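Local coordinates for putative transcriptional regulator protein (Vibrio parahaemolyticus, PDB 3ER6) that is of unknown function but, as a whole protein, probably acts as a DNA-binding transcription regulator, of which this chain holds the DJ-1/PfpI-family domain, at residues A[68-80]-A[93-105]. The protein carries 1 engineered substitution. Residues are numbered along the deposited sequence; the frame is centred on the assembly and turned at random.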
ATOM      1  N   GLN A  68     -12.761 -17.869   2.501  1.00 29.41           N
ATOM      2  CA  GLN A  68     -11.654 -18.847   2.647  1.00 29.68           C
ATOM      3  C   GLN A  68     -11.045 -19.153   1.268  1.00 29.85           C
ATOM      4  O   GLN A  68     -11.777 -19.218   0.274  1.00 30.00           O
ATOM      5  CB  GLN A  68     -12.188 -20.142   3.301  1.00 30.63           C
ATOM      6  CG  GLN A  68     -12.690 -19.903   4.734  1.00 30.68           C
ATOM      7  CD  GLN A  68     -12.942 -21.198   5.507  1.00 36.75           C
ATOM      8  OE1 GLN A  68     -13.462 -22.136   4.926  1.00 35.96           O
ATOM      9  NE2 GLN A  68     -12.583 -21.244   6.818  1.00 31.38           N
ATOM     10  N   TRP A  69      -9.726 -19.320   1.203  1.00 29.04           N
ATOM     11  CA  TRP A  69      -9.081 -19.600  -0.092  1.00 29.48           C
ATOM     12  C   TRP A  69      -9.634 -20.875  -0.744  1.00 29.85           C
ATOM     13  O   TRP A  69      -9.741 -20.941  -1.982  1.00 29.99           O
ATOM     14  CB  TRP A  69      -7.558 -19.636   0.022  1.00 27.70           C
ATOM     15  CG  TRP A  69      -6.918 -20.712   0.912  1.00 27.35           C
ATOM     16  CD1 TRP A  69      -6.505 -20.576   2.216  1.00 25.47           C
ATOM     17  CD2 TRP A  69      -6.613 -22.068   0.545  1.00 28.64           C
ATOM     18  NE1 TRP A  69      -5.979 -21.746   2.668  1.00 28.91           N
ATOM     19  CE2 TRP A  69      -6.015 -22.679   1.671  1.00 27.48           C
ATOM     20  CE3 TRP A  69      -6.775 -22.813  -0.632  1.00 24.34           C
ATOM     21  CZ2 TRP A  69      -5.557 -24.012   1.650  1.00 30.22           C
ATOM     22  CZ3 TRP A  69      -6.341 -24.144  -0.654  1.00 29.86           C
ATOM     23  CH2 TRP A  69      -5.777 -24.735   0.485  1.00 30.46           C
ATOM     24  N   GLN A  70     -10.025 -21.844   0.086  1.00 31.53           N
ATOM     25  CA  GLN A  70     -10.577 -23.125  -0.392  1.00 32.56           C
ATOM     26  C   GLN A  70     -11.917 -22.943  -1.117  1.00 33.20           C
ATOM     27  O   GLN A  70     -12.297 -23.781  -1.909  1.00 33.82           O
ATOM     28  CB  GLN A  70     -10.747 -24.174   0.758  1.00 31.26           C
ATOM     29  CG  GLN A  70      -9.508 -24.697   1.415  1.00 33.20           C
ATOM     30  CD  GLN A  70      -9.078 -23.868   2.607  1.00 30.81           C
ATOM     31  OE1 GLN A  70      -9.460 -22.680   2.706  1.00 34.50           O
ATOM     32  NE2 GLN A  70      -8.228 -24.446   3.496  1.00 31.30           N
ATOM     33  N   SER A  71     -12.628 -21.833  -0.909  1.00 33.65           N
ATOM     34  CA  SER A  71     -13.879 -21.620  -1.661  1.00 33.96           C
ATOM     35  C   SER A  71     -13.683 -21.224  -3.124  1.00 33.99           C
ATOM     36  O   SER A  71     -14.662 -21.089  -3.853  1.00 33.68           O
ATOM     37  CB  SER A  71     -14.742 -20.542  -0.986  1.00 34.17           C
ATOM     38  OG  SER A  71     -15.016 -20.899   0.351  1.00 37.84           O
ATOM     39  N   PHE A  72     -12.447 -21.008  -3.558  1.00 33.72           N
ATOM     40  CA  PHE A  72     -12.196 -20.542  -4.911  1.00 35.60           C
ATOM     41  C   PHE A  72     -11.599 -21.649  -5.771  1.00 36.80           C
ATOM     42  O   PHE A  72     -10.465 -22.022  -5.587  1.00 39.16           O
ATOM     43  CB  PHE A  72     -11.315 -19.258  -4.901  1.00 34.42           C
ATOM     44  CG  PHE A  72     -11.957 -18.115  -4.144  1.00 32.05           C
ATOM     45  CD1 PHE A  72     -12.997 -17.399  -4.695  1.00 29.31           C
ATOM     46  CD2 PHE A  72     -11.541 -17.783  -2.866  1.00 30.93           C
ATOM     47  CE1 PHE A  72     -13.649 -16.390  -3.993  1.00 35.79           C
ATOM     48  CE2 PHE A  72     -12.147 -16.763  -2.162  1.00 31.16           C
ATOM     49  CZ  PHE A  72     -13.208 -16.056  -2.691  1.00 30.94           C
ATOM     50  N   ASP A  73     -12.396 -22.239  -6.655  1.00 39.28           N
ATOM     51  CA  ASP A  73     -11.870 -23.210  -7.629  1.00 40.07           C
ATOM     52  C   ASP A  73     -11.363 -22.547  -8.861  1.00 39.25           C
ATOM     53  O   ASP A  73     -10.545 -23.129  -9.576  1.00 39.01           O
ATOM     54  CB  ASP A  73     -12.970 -24.157  -8.109  1.00 41.83           C
ATOM     55  CG  ASP A  73     -13.291 -25.205  -7.112  1.00 46.10           C
ATOM     56  OD1 ASP A  73     -12.408 -25.495  -6.237  1.00 49.48           O
ATOM     57  OD2 ASP A  73     -14.434 -25.739  -7.216  1.00 53.71           O
ATOM     58  N   PHE A  74     -11.877 -21.342  -9.121  1.00 38.56           N
ATOM     59  CA  PHE A  74     -11.555 -20.547 -10.324  1.00 39.39           C
ATOM     60  C   PHE A  74     -11.275 -19.099  -9.919  1.00 37.55           C
ATOM     61  O   PHE A  74     -11.862 -18.613  -8.973  1.00 37.71           O
ATOM     62  CB  PHE A  74     -12.755 -20.582 -11.317  1.00 40.67           C
ATOM     63  CG  PHE A  74     -12.815 -19.395 -12.280  1.00 44.34           C
ATOM     64  CD1 PHE A  74     -12.275 -19.484 -13.566  1.00 46.17           C
ATOM     65  CD2 PHE A  74     -13.399 -18.188 -11.884  1.00 46.86           C
ATOM     66  CE1 PHE A  74     -12.297 -18.394 -14.441  1.00 46.71           C
ATOM     67  CE2 PHE A  74     -13.451 -17.110 -12.743  1.00 49.28           C
ATOM     68  CZ  PHE A  74     -12.902 -17.210 -14.039  1.00 47.33           C
ATOM     69  N   THR A  75     -10.390 -18.419 -10.636  1.00 35.36           N
ATOM     70  CA  THR A  75     -10.287 -16.942 -10.540  1.00 33.33           C
ATOM     71  C   THR A  75      -9.575 -16.452 -11.806  1.00 32.35           C
ATOM     72  O   THR A  75      -8.780 -17.179 -12.381  1.00 32.58           O
ATOM     73  CB  THR A  75      -9.470 -16.483  -9.264  1.00 32.90           C
ATOM     74  OG1 THR A  75      -9.534 -15.049  -9.110  1.00 29.89           O
ATOM     75  CG2 THR A  75      -7.953 -16.944  -9.327  1.00 32.42           C
ATOM     76  N   ASN A  76      -9.842 -15.221 -12.222  1.00 31.40           N
ATOM     77  CA  ASN A  76      -9.192 -14.654 -13.389  1.00 30.67           C
ATOM     78  C   ASN A  76      -7.774 -14.284 -13.004  1.00 30.61           C
ATOM     79  O   ASN A  76      -6.832 -14.529 -13.772  1.00 30.14           O
ATOM     80  CB  ASN A  76      -9.949 -13.419 -13.883  1.00 28.59           C
ATOM     81  CG  ASN A  76     -11.379 -13.745 -14.295  1.00 32.45           C
ATOM     82  OD1 ASN A  76     -12.330 -13.563 -13.527  1.00 33.44           O
ATOM     83  ND2 ASN A  76     -11.531 -14.234 -15.522  1.00 33.56           N
ATOM     84  N   ILE A  77      -7.654 -13.626 -11.833  1.00 30.55           N
ATOM     85  CA  ILE A  77      -6.336 -13.190 -11.313  1.00 29.00           C
ATOM     86  C   ILE A  77      -6.146 -13.708  -9.881  1.00 29.09           C
ATOM     87  O   ILE A  77      -7.089 -13.670  -9.078  1.00 28.36           O
ATOM     88  CB  ILE A  77      -6.220 -11.668 -11.267  1.00 28.63           C
ATOM     89  CG1 ILE A  77      -6.421 -11.060 -12.679  1.00 29.15           C
ATOM     90  CG2 ILE A  77      -4.872 -11.258 -10.693  1.00 28.74           C
ATOM     91  CD1 ILE A  77      -6.873  -9.527 -12.581  1.00 32.33           C
ATOM     92  N   LEU A  78      -4.934 -14.211  -9.591  1.00 29.29           N
ATOM     93  CA  LEU A  78      -4.531 -14.501  -8.215  1.00 29.43           C
ATOM     94  C   LEU A  78      -3.355 -13.591  -7.896  1.00 29.11           C
ATOM     95  O   LEU A  78      -2.373 -13.606  -8.633  1.00 30.32           O
ATOM     96  CB  LEU A  78      -4.162 -15.990  -8.011  1.00 28.54           C
ATOM     97  CG  LEU A  78      -3.486 -16.355  -6.657  1.00 30.57           C
ATOM     98  CD1 LEU A  78      -4.461 -16.313  -5.445  1.00 25.65           C
ATOM     99  CD2 LEU A  78      -2.750 -17.732  -6.658  1.00 30.41           C
ATOM    100  N   ILE A  79      -3.433 -12.810  -6.811  1.00 27.38           N
ATOM    101  CA  ILE A  79      -2.259 -12.066  -6.341  1.00 28.06           C
ATOM    102  C   ILE A  79      -1.660 -12.784  -5.134  1.00 27.94           C
ATOM    103  O   ILE A  79      -2.370 -13.165  -4.197  1.00 28.18           O
ATOM    104  CB  ILE A  79      -2.625 -10.610  -5.950  1.00 27.02           C
ATOM    105  CG1 ILE A  79      -3.376  -9.978  -7.103  1.00 28.94           C
ATOM    106  CG2 ILE A  79      -1.344  -9.780  -5.538  1.00 26.98           C
ATOM    107  CD1 ILE A  79      -3.872  -8.610  -6.802  1.00 29.01           C
ATOM    108  N   ILE A  80      -0.358 -13.005  -5.184  1.00 26.30           N
ATOM    109  CA  ILE A  80       0.323 -13.581  -4.065  1.00 26.39           C
ATOM    110  C   ILE A  80       1.167 -12.481  -3.478  1.00 26.43           C
ATOM    111  O   ILE A  80       2.150 -11.991  -4.105  1.00 25.91           O
ATOM    112  CB  ILE A  80       1.218 -14.749  -4.493  1.00 25.78           C
ATOM    113  CG1 ILE A  80       0.375 -15.851  -5.200  1.00 28.66           C
ATOM    114  CG2 ILE A  80       2.062 -15.250  -3.331  1.00 23.64           C
ATOM    115  CD1 ILE A  80       1.319 -16.884  -5.884  1.00 32.94           C
ATOM    116  N   ILE A  93       4.848 -22.618   4.655  1.00 42.64           N
ATOM    117  CA  ILE A  93       3.607 -22.446   3.921  1.00 40.73           C
ATOM    118  C   ILE A  93       2.914 -23.790   3.729  1.00 40.03           C
ATOM    119  O   ILE A  93       3.535 -24.762   3.327  1.00 38.90           O
ATOM    120  CB  ILE A  93       3.864 -21.782   2.539  1.00 40.95           C
ATOM    121  CG1 ILE A  93       4.338 -20.342   2.768  1.00 42.52           C
ATOM    122  CG2 ILE A  93       2.585 -21.797   1.659  1.00 40.01           C
ATOM    123  CD1 ILE A  93       4.667 -19.604   1.471  1.00 44.01           C
ATOM    124  N   ASP A  94       1.625 -23.838   4.029  1.00 38.01           N
ATOM    125  CA  ASP A  94       0.826 -25.047   3.861  1.00 38.71           C
ATOM    126  C   ASP A  94       1.022 -25.642   2.454  1.00 37.51           C
ATOM    127  O   ASP A  94       0.781 -24.990   1.462  1.00 36.90           O
ATOM    128  CB  ASP A  94      -0.642 -24.628   4.083  1.00 39.13           C
ATOM    129  CG  ASP A  94      -1.604 -25.777   4.151  1.00 41.31           C
ATOM    130  OD1 ASP A  94      -1.237 -26.940   3.872  1.00 40.99           O
ATOM    131  OD2 ASP A  94      -2.786 -25.456   4.433  1.00 43.65           O
ATOM    132  N   PRO A  95       1.433 -26.910   2.363  1.00 37.99           N
ATOM    133  CA  PRO A  95       1.550 -27.550   1.029  1.00 36.33           C
ATOM    134  C   PRO A  95       0.269 -27.540   0.204  1.00 35.17           C
ATOM    135  O   PRO A  95       0.322 -27.501  -1.036  1.00 36.02           O
ATOM    136  CB  PRO A  95       1.896 -28.998   1.357  1.00 37.24           C
ATOM    137  CG  PRO A  95       1.916 -29.120   2.845  1.00 37.73           C
ATOM    138  CD  PRO A  95       1.949 -27.758   3.454  1.00 38.55           C
ATOM    139  N   ALA A  96      -0.880 -27.662   0.859  1.00 33.84           N
ATOM    140  CA  ALA A  96      -2.158 -27.594   0.154  1.00 34.30           C
ATOM    141  C   ALA A  96      -2.343 -26.241  -0.544  1.00 33.38           C
ATOM    142  O   ALA A  96      -3.019 -26.144  -1.578  1.00 31.57           O
ATOM    143  CB  ALA A  96      -3.301 -27.876   1.081  1.00 34.27           C
ATOM    144  N   LEU A  97      -1.731 -25.207   0.027  1.00 33.79           N
ATOM    145  CA  LEU A  97      -1.800 -23.869  -0.574  1.00 34.42           C
ATOM    146  C   LEU A  97      -0.900 -23.834  -1.821  1.00 33.98           C
ATOM    147  O   LEU A  97      -1.294 -23.265  -2.836  1.00 31.67           O
ATOM    148  CB  LEU A  97      -1.384 -22.819   0.436  1.00 34.94           C
ATOM    149  CG  LEU A  97      -1.822 -21.361   0.294  1.00 38.92           C
ATOM    150  CD1 LEU A  97      -3.375 -21.143   0.095  1.00 36.84           C
ATOM    151  CD2 LEU A  97      -1.389 -20.655   1.551  1.00 38.76           C
ATOM    152  N   PHE A  98       0.301 -24.434  -1.751  1.00 34.19           N
ATOM    153  CA  PHE A  98       1.088 -24.620  -2.980  1.00 33.90           C
ATOM    154  C   PHE A  98       0.314 -25.407  -4.028  1.00 33.66           C
ATOM    155  O   PHE A  98       0.407 -25.102  -5.203  1.00 33.55           O
ATOM    156  CB  PHE A  98       2.433 -25.316  -2.706  1.00 33.90           C
ATOM    157  CG  PHE A  98       3.493 -24.390  -2.253  1.00 34.45           C
ATOM    158  CD1 PHE A  98       4.076 -23.509  -3.161  1.00 34.72           C
ATOM    159  CD2 PHE A  98       3.897 -24.365  -0.938  1.00 35.35           C
ATOM    160  CE1 PHE A  98       5.093 -22.625  -2.751  1.00 39.44           C
ATOM    161  CE2 PHE A  98       4.888 -23.492  -0.512  1.00 39.52           C
ATOM    162  CZ  PHE A  98       5.495 -22.605  -1.432  1.00 37.08           C
ATOM    163  N   ASP A  99      -0.437 -26.442  -3.617  1.00 34.00           N
ATOM    164  CA  ASP A  99      -1.178 -27.217  -4.594  1.00 34.61           C
ATOM    165  C   ASP A  99      -2.221 -26.327  -5.239  1.00 33.52           C
ATOM    166  O   ASP A  99      -2.430 -26.377  -6.421  1.00 33.63           O
ATOM    167  CB  ASP A  99      -1.883 -28.444  -3.964  1.00 36.72           C
ATOM    168  CG  ASP A  99      -0.892 -29.508  -3.457  1.00 40.80           C
ATOM    169  OD1 ASP A  99       0.270 -29.503  -3.913  1.00 46.78           O
ATOM    170  OD2 ASP A  99      -1.274 -30.334  -2.579  1.00 46.85           O
ATOM    171  N   TRP A 100      -2.882 -25.487  -4.436  1.00 31.69           N
ATOM    172  CA  TRP A 100      -3.930 -24.603  -4.943  1.00 29.94           C
ATOM    173  C   TRP A 100      -3.389 -23.559  -5.977  1.00 29.86           C
ATOM    174  O   TRP A 100      -3.955 -23.376  -7.035  1.00 29.80           O
ATOM    175  CB  TRP A 100      -4.584 -23.940  -3.716  1.00 29.11           C
ATOM    176  CG  TRP A 100      -5.652 -22.939  -3.986  1.00 30.98           C
ATOM    177  CD1 TRP A 100      -6.936 -23.186  -4.412  1.00 30.08           C
ATOM    178  CD2 TRP A 100      -5.579 -21.541  -3.687  1.00 27.24           C
ATOM    179  NE1 TRP A 100      -7.646 -22.010  -4.453  1.00 30.28           N
ATOM    180  CE2 TRP A 100      -6.831 -20.981  -4.028  1.00 29.41           C
ATOM    181  CE3 TRP A 100      -4.550 -20.701  -3.251  1.00 30.80           C
ATOM    182  CZ2 TRP A 100      -7.095 -19.617  -3.924  1.00 28.56           C
ATOM    183  CZ3 TRP A 100      -4.812 -19.317  -3.115  1.00 30.28           C
ATOM    184  CH2 TRP A 100      -6.093 -18.791  -3.463  1.00 25.89           C
ATOM    185  N   ILE A 101      -2.234 -22.972  -5.703  1.00 30.55           N
ATOM    186  CA  ILE A 101      -1.580 -22.037  -6.626  1.00 31.13           C
ATOM    187  C   ILE A 101      -1.160 -22.752  -7.911  1.00 32.73           C
ATOM    188  O   ILE A 101      -1.355 -22.251  -9.039  1.00 31.63           O
ATOM    189  CB  ILE A 101      -0.355 -21.427  -5.918  1.00 31.32           C
ATOM    190  CG1 ILE A 101      -0.823 -20.519  -4.752  1.00 31.50           C
ATOM    191  CG2 ILE A 101       0.591 -20.676  -6.930  1.00 32.40           C
ATOM    192  CD1 ILE A 101       0.321 -20.109  -3.769  1.00 28.84           C
ATOM    193  N   ARG A 102      -0.564 -23.926  -7.717  1.00 33.01           N
ATOM    194  CA  ARG A 102      -0.117 -24.733  -8.868  1.00 34.33           C
ATOM    195  C   ARG A 102      -1.324 -24.991  -9.760  1.00 33.77           C
ATOM    196  O   ARG A 102      -1.269 -24.793 -10.985  1.00 33.75           O
ATOM    197  CB  ARG A 102       0.527 -26.029  -8.382  1.00 34.32           C
ATOM    198  CG  ARG A 102       0.862 -27.032  -9.455  1.00 35.58           C
ATOM    199  CD  ARG A 102       1.335 -28.356  -8.790  1.00 39.38           C
ATOM    200  NE  ARG A 102       1.505 -29.398  -9.809  1.00 41.80           N
ATOM    201  CZ  ARG A 102       2.617 -29.588 -10.520  1.00 36.32           C
ATOM    202  NH1 ARG A 102       3.666 -28.845 -10.297  1.00 34.32           N
ATOM    203  NH2 ARG A 102       2.668 -30.552 -11.424  1.00 38.24           N
ATOM    204  N   GLU A 103      -2.441 -25.404  -9.161  1.00 34.09           N
ATOM    205  CA  GLU A 103      -3.590 -25.766  -9.983  1.00 34.57           C
ATOM    206  C   GLU A 103      -4.194 -24.588 -10.677  1.00 33.96           C
ATOM    207  O   GLU A 103      -4.583 -24.676 -11.851  1.00 33.44           O
ATOM    208  CB  GLU A 103      -4.693 -26.477  -9.171  1.00 35.70           C
ATOM    209  CG  GLU A 103      -4.223 -27.783  -8.508  1.00 44.33           C
ATOM    210  CD  GLU A 103      -5.273 -28.349  -7.492  1.00 55.25           C
ATOM    211  OE1 GLU A 103      -4.848 -28.805  -6.408  1.00 60.42           O
ATOM    212  OE2 GLU A 103      -6.512 -28.322  -7.759  1.00 58.99           O
ATOM    213  N   LEU A 104      -4.377 -23.498  -9.943  1.00 32.22           N
ATOM    214  CA  LEU A 104      -4.941 -22.303 -10.552  1.00 32.03           C
ATOM    215  C   LEU A 104      -4.083 -21.901 -11.758  1.00 32.24           C
ATOM    216  O   LEU A 104      -4.608 -21.534 -12.822  1.00 33.17           O
ATOM    217  CB  LEU A 104      -5.035 -21.132  -9.551  1.00 30.53           C
ATOM    218  CG  LEU A 104      -6.123 -21.162  -8.472  1.00 31.86           C
ATOM    219  CD1 LEU A 104      -5.843 -19.992  -7.414  1.00 32.13           C
ATOM    220  CD2 LEU A 104      -7.563 -21.128  -9.045  1.00 34.58           C
ATOM    221  N   HIS A 105      -2.760 -21.960 -11.598  1.00 33.29           N
ATOM    222  CA  HIS A 105      -1.881 -21.637 -12.730  1.00 33.76           C
ATOM    223  C   HIS A 105      -2.077 -22.591 -13.929  1.00 35.39           C
ATOM    224  O   HIS A 105      -2.194 -22.150 -15.074  1.00 34.49           O
ATOM    225  CB  HIS A 105      -0.435 -21.677 -12.306  1.00 34.76           C
ATOM    226  CG  HIS A 105       0.510 -21.423 -13.427  1.00 36.34           C
ATOM    227  ND1 HIS A 105       1.407 -22.371 -13.865  1.00 38.50           N
ATOM    228  CD2 HIS A 105       0.711 -20.325 -14.197  1.00 37.77           C
ATOM    229  CE1 HIS A 105       2.134 -21.869 -14.849  1.00 39.92           C
ATOM    230  NE2 HIS A 105       1.723 -20.637 -15.080  1.00 37.20           N
TER
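Strand 77-80 and helix 95-105 run roughly antiparallel, their N-to-C directions 143° apart and their axes 10.2 Å apart at closest approach, while the loop and 3-10 turn before the strand curl along the helix so that Trp-69 meets Leu-97 and Trp-100. The Trp-69 indole is clasped between two side chains: the CD1 methyl of Leu-97 sits 3.4 Å from the centroid of the five-membered ring of Trp-69, only 12° off the normal and therefore a CH-pi contact, and Gln-70 CD covers the opposite face. Trp-100 slides past Trp-69 in the opposite direction, their planes inclined by 52°, with Trp-69 CE3 3.5 Å from Trp-100 CD2. With CG anti to the backbone N, Trp-100 extends its indole between the turn and the strand, where NE1 donates a nearly straight hydrogen bond to Phe-72 O (3.0 Å). Phe-72 O lies in the indole plane, and NE1 in the plane of the carbonyl, a geometry that would help hold the ring's rotation, with Trp-69 and Leu-104 CD1 on its two faces. Leu-78 divides its methyls, CD1 meeting Trp-100 CH2 at 3.6 Å and CD2 touching Ile-101 CG1 and Leu-104 CD1. Ile-80 and Ile-101 meet tip to tip through their CD1 atoms (4.0 Å). The helix thus packs on one side of the central sheet at strand 77-80, consistent with the alpha/beta fold of DJ-1/PfpI domains; strand 77-80 lies between strands 9-14 and 110-114, Pro-50 O accepts from Trp-69 NE1, and helix 117-124 packs against Ile-80 and Ile-101.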